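Local atomic coordinates of acyl-CoA dehydrogenase (Mycobacterium thermoresistibile, PDB entry 3PFD), a protein that probably catalyses the FAD-dependent conversion of a saturated acyl-CoA to the 2,3-dehydroacyl-CoA, passing the electrons on to an acceptor. Residues C[134-139]-C[180-185]. Sequence-based numbering, arbitrary orientation.
Sequences ASYALS and TVMAVT. With FDA (dihydroflavine-adenine dinucleotide), chain B.
Ala137 and Val181 face each other where strand 134-137 and residues 180-184 run parallel, their axes 15° apart, and the backbone bonds zigzag from Thr180 N to Ser135 O (3.0 Å), from Ala137 N to Thr180 O (2.7 Å) and from Met182 N to Ala137 O (3.2 Å). The same Ala137 oxygen has a CA-H...O contact from Val181. On one face of the sheet Ala137 CB rests on Val181 CG2 (4.0 Å). The other face carries Tyr136 and Thr180, and here Met182 bends at chi2 and chi3 to bring its methyl CE to Tyr136 CE1 (3.7 Å), the two side chains meeting at about a right angle. Leu138 CD1 also lies against Met182 CG, but they are modelled closer than carbons normally come, so the detail is doubtful.

While one edge of 134-137 is bonded to its partner strand, the other reads the pyrimidine end of the reduced flavin: N3 donates almost straight to Tyr136 O, O2 accepts from the backbone N of both Leu138 and Ser139, and N1 donates to Ser139 OG (2.7 Å). The flavin thus lies along the outer edge of the mixed sheet, beside strand 134-137. Thr180 OG1 bonds to Gly107 O of helix 95-114, whose Leu106 touches Tyr136, while strand 194-200 flanks 178-184 on its far side and Ile170 of strand 160-171 packs against Ala137.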
ATOM      1  N   ALA C 134      29.722  21.808  11.356  1.00 24.16           N
ATOM      2  CA  ALA C 134      28.659  22.659  11.889  1.00 23.81           C
ATOM      3  C   ALA C 134      27.438  21.799  12.265  1.00 22.40           C
ATOM      4  O   ALA C 134      27.166  20.820  11.599  1.00 21.99           O
ATOM      5  CB  ALA C 134      28.258  23.720  10.866  1.00 23.37           C
ATOM      6  N   SER C 135      26.731  22.184  13.329  1.00 22.38           N
ATOM      7  CA  SER C 135      25.444  21.589  13.700  1.00 22.06           C
ATOM      8  C   SER C 135      24.312  22.633  13.664  1.00 22.27           C
ATOM      9  O   SER C 135      24.556  23.848  13.620  1.00 22.70           O
ATOM     10  CB  SER C 135      25.534  20.950  15.094  1.00 22.00           C
ATOM     11  OG  SER C 135      26.445  19.849  15.089  1.00 22.02           O
ATOM     12  N   TYR C 136      23.083  22.142  13.711  1.00 21.45           N
ATOM     13  CA  TYR C 136      21.877  22.957  13.658  1.00 21.03           C
ATOM     14  C   TYR C 136      21.078  22.675  14.927  1.00 19.96           C
ATOM     15  O   TYR C 136      20.590  21.573  15.121  1.00 19.43           O
ATOM     16  CB  TYR C 136      21.082  22.570  12.405  1.00 20.94           C
ATOM     17  CG  TYR C 136      19.787  23.325  12.164  1.00 23.07           C
ATOM     18  CD1 TYR C 136      19.799  24.655  11.738  1.00 25.55           C
ATOM     19  CD2 TYR C 136      18.552  22.691  12.298  1.00 24.00           C
ATOM     20  CE1 TYR C 136      18.608  25.343  11.483  1.00 26.61           C
ATOM     21  CE2 TYR C 136      17.355  23.374  12.052  1.00 24.46           C
ATOM     22  CZ  TYR C 136      17.399  24.697  11.647  1.00 26.39           C
ATOM     23  OH  TYR C 136      16.220  25.376  11.404  1.00 30.28           O
ATOM     24  N   ALA C 137      20.956  23.677  15.792  1.00 19.84           N
ATOM     25  CA  ALA C 137      20.329  23.501  17.093  1.00 20.03           C
ATOM     26  C   ALA C 137      18.986  24.243  17.209  1.00 19.82           C
ATOM     27  O   ALA C 137      18.929  25.438  17.562  1.00 19.61           O
ATOM     28  CB  ALA C 137      21.312  23.924  18.193  1.00 19.82           C
ATOM     29  N   LEU C 138      17.901  23.527  16.913  1.00 19.57           N
ATOM     30  CA  LEU C 138      16.571  24.118  16.907  1.00 19.38           C
ATOM     31  C   LEU C 138      15.659  23.465  17.951  1.00 19.74           C
ATOM     32  O   LEU C 138      15.048  24.166  18.770  1.00 20.37           O
ATOM     33  CB  LEU C 138      15.933  24.009  15.507  1.00 19.94           C
ATOM     34  CG  LEU C 138      14.468  24.472  15.368  1.00 19.65           C
ATOM     35  CD1 LEU C 138      14.395  25.970  15.195  1.00 21.14           C
ATOM     36  CD2 LEU C 138      13.789  23.783  14.173  1.00 22.23           C
ATOM     37  N   SER C 139      15.571  22.132  17.905  1.00 19.10           N
ATOM     38  CA  SER C 139      14.625  21.349  18.712  1.00 18.47           C
ATOM     39  C   SER C 139      14.857  21.415  20.232  1.00 19.08           C
ATOM     40  O   SER C 139      15.988  21.554  20.700  1.00 18.46           O
ATOM     41  CB  SER C 139      14.653  19.873  18.282  1.00 18.91           C
ATOM     42  OG  SER C 139      14.407  19.688  16.886  1.00 16.45           O
ATOM     43  N   THR C 180      24.435  26.615  14.776  1.00 22.83           N
ATOM     44  CA  THR C 180      23.371  27.582  14.519  1.00 22.70           C
ATOM     45  C   THR C 180      22.271  27.329  15.548  1.00 23.04           C
ATOM     46  O   THR C 180      21.568  26.312  15.484  1.00 22.53           O
ATOM     47  CB  THR C 180      22.848  27.432  13.076  1.00 22.58           C
ATOM     48  OG1 THR C 180      23.931  27.637  12.164  1.00 22.43           O
ATOM     49  CG2 THR C 180      21.712  28.404  12.754  1.00 20.86           C
ATOM     50  N   VAL C 181      22.142  28.240  16.507  1.00 23.52           N
ATOM     51  CA  VAL C 181      21.172  28.080  17.594  1.00 23.57           C
ATOM     52  C   VAL C 181      20.023  29.083  17.464  1.00 24.33           C
ATOM     53  O   VAL C 181      20.253  30.290  17.250  1.00 24.15           O
ATOM     54  CB  VAL C 181      21.850  28.249  18.985  1.00 24.27           C
ATOM     55  CG1 VAL C 181      20.861  27.955  20.105  1.00 23.71           C
ATOM     56  CG2 VAL C 181      23.090  27.359  19.120  1.00 22.41           C
ATOM     57  N   MET C 182      18.781  28.602  17.571  1.00 24.34           N
ATOM     58  CA  MET C 182      17.656  29.541  17.669  1.00 24.91           C
ATOM     59  C   MET C 182      17.232  29.697  19.102  1.00 25.01           C
ATOM     60  O   MET C 182      17.181  28.722  19.852  1.00 24.38           O
ATOM     61  CB  MET C 182      16.419  29.156  16.853  1.00 24.79           C
ATOM     62  CG  MET C 182      16.595  28.269  15.678  1.00 28.71           C
ATOM     63  SD  MET C 182      17.656  28.865  14.365  0.82 31.37           S
ATOM     64  CE  MET C 182      18.880  27.593  14.435  1.00 31.07           C
ATOM     65  N   ALA C 183      16.898  30.932  19.466  1.00 25.69           N
ATOM     66  CA  ALA C 183      16.453  31.250  20.802  1.00 26.29           C
ATOM     67  C   ALA C 183      15.492  32.430  20.740  1.00 27.19           C
ATOM     68  O   ALA C 183      15.509  33.200  19.782  1.00 27.91           O
ATOM     69  CB  ALA C 183      17.642  31.554  21.698  1.00 26.66           C
ATOM     70  N   VAL C 184      14.630  32.529  21.743  1.00 27.76           N
ATOM     71  CA  VAL C 184      13.650  33.591  21.865  1.00 28.70           C
ATOM     72  C   VAL C 184      14.338  34.899  22.250  1.00 29.82           C
ATOM     73  O   VAL C 184      15.099  34.958  23.223  1.00 30.36           O
ATOM     74  CB  VAL C 184      12.604  33.218  22.916  1.00 29.44           C
ATOM     75  CG1 VAL C 184      11.526  34.294  23.042  1.00 29.41           C
ATOM     76  CG2 VAL C 184      11.971  31.866  22.557  1.00 29.17           C
ATOM     77  N   THR C 185      14.119  35.932  21.451  1.00 30.62           N
ATOM     78  CA  THR C 185      14.532  37.277  21.851  1.00 31.90           C
ATOM     79  C   THR C 185      13.339  38.065  22.397  1.00 33.36           C
ATOM     80  O   THR C 185      13.513  39.001  23.159  1.00 33.85           O
ATOM     81  CB  THR C 185      15.243  38.035  20.718  1.00 32.11           C
ATOM     82  OG1 THR C 185      14.531  37.855  19.480  1.00 31.01           O
ATOM     83  CG2 THR C 185      16.675  37.504  20.574  1.00 30.27           C
TER
HETATM   84  PA  FDA B 390       6.499  15.403  17.936  1.00 15.52           P
HETATM   85  O1A FDA B 390       6.433  16.767  17.307  1.00 17.32           O
HETATM   86  O2A FDA B 390       6.078  15.194  19.370  1.00 13.27           O
HETATM   87  O5B FDA B 390       5.641  14.413  16.997  1.00 17.36           O
HETATM   88  C5B FDA B 390       5.021  13.218  17.482  1.00 16.31           C
HETATM   89  C4B FDA B 390       4.072  12.676  16.403  1.00 17.80           C
HETATM   90  O4B FDA B 390       2.977  13.578  16.203  1.00 15.47           O
HETATM   91  C3B FDA B 390       4.763  12.547  15.044  1.00 18.47           C
HETATM   92  O3B FDA B 390       4.189  11.421  14.367  1.00 16.11           O
HETATM   93  C2B FDA B 390       4.357  13.821  14.321  1.00 15.88           C
HETATM   94  O2B FDA B 390       4.368  13.681  12.898  1.00 17.47           O
HETATM   95  C1B FDA B 390       2.954  14.017  14.849  1.00 15.45           C
HETATM   96  N9A FDA B 390       2.484  15.411  14.715  1.00 16.39           N
HETATM   97  C8A FDA B 390       2.934  16.478  15.401  1.00 17.43           C
HETATM   98  N7A FDA B 390       2.248  17.581  15.010  1.00 16.06           N
HETATM   99  C5A FDA B 390       1.357  17.201  14.060  1.00 17.68           C
HETATM  100  C6A FDA B 390       0.403  17.895  13.299  1.00 17.05           C
HETATM  101  N6A FDA B 390       0.247  19.248  13.449  1.00 14.68           N
HETATM  102  N1A FDA B 390      -0.359  17.202  12.411  1.00 15.80           N
HETATM  103  C2A FDA B 390      -0.179  15.870  12.269  1.00 17.50           C
HETATM  104  N3A FDA B 390       0.725  15.167  12.988  1.00 14.46           N
HETATM  105  C4A FDA B 390       1.513  15.817  13.883  1.00 17.16           C
HETATM  106  N1  FDA B 390      16.583  18.728  15.638  1.00 20.23           N
HETATM  107  C2  FDA B 390      17.535  19.712  15.659  1.00 21.96           C
HETATM  108  O2  FDA B 390      17.275  20.867  16.090  1.00 22.56           O
HETATM  109  N3  FDA B 390      18.783  19.449  15.217  1.00 20.43           N
HETATM  110  C4  FDA B 390      19.107  18.223  14.747  1.00 19.27           C
HETATM  111  O4  FDA B 390      20.278  18.047  14.369  1.00 17.75           O
HETATM  112  C4X FDA B 390      18.145  17.194  14.691  1.00 18.25           C
HETATM  113  N5  FDA B 390      18.475  15.935  14.337  1.00 16.86           N
HETATM  114  C5X FDA B 390      17.764  14.888  14.789  1.00 16.06           C
HETATM  115  C6  FDA B 390      18.334  13.610  14.885  1.00 16.75           C
HETATM  116  C7  FDA B 390      17.594  12.548  15.436  1.00 16.64           C
HETATM  117  C7M FDA B 390      18.203  11.166  15.533  1.00 16.08           C
HETATM  118  C8  FDA B 390      16.285  12.746  15.852  1.00 16.47           C
HETATM  119  C8M FDA B 390      15.454  11.617  16.436  1.00 14.95           C
HETATM  120  C9  FDA B 390      15.720  14.004  15.746  1.00 14.95           C
HETATM  121  C9A FDA B 390      16.456  15.076  15.232  1.00 16.51           C
HETATM  122  N10 FDA B 390      15.964  16.393  15.359  1.00 16.94           N
HETATM  123  C10 FDA B 390      16.865  17.473  15.155  1.00 18.46           C
HETATM  124  C1' FDA B 390      14.636  16.629  15.928  1.00 15.76           C
HETATM  125  C2' FDA B 390      13.518  16.333  14.919  1.00 17.47           C
HETATM  126  O2' FDA B 390      13.417  17.325  13.872  1.00 19.49           O
HETATM  127  C3' FDA B 390      12.230  16.160  15.697  1.00 17.12           C
HETATM  128  O3' FDA B 390      12.257  14.851  16.319  1.00 15.07           O
HETATM  129  C4' FDA B 390      10.984  16.294  14.801  1.00 18.60           C
HETATM  130  O4' FDA B 390      10.810  17.652  14.390  1.00 21.74           O
HETATM  131  C5' FDA B 390       9.715  15.840  15.511  1.00 16.96           C
HETATM  132  O5' FDA B 390       9.659  16.428  16.817  1.00 18.76           O
HETATM  133  P   FDA B 390       9.382  15.475  18.084  1.00 17.77           P
HETATM  134  O1P FDA B 390      10.430  14.391  18.080  1.00 19.89           O
HETATM  135  O2P FDA B 390       9.205  16.343  19.308  1.00 18.22           O
HETATM  136  O3P FDA B 390       7.987  14.756  17.713  1.00 15.51           O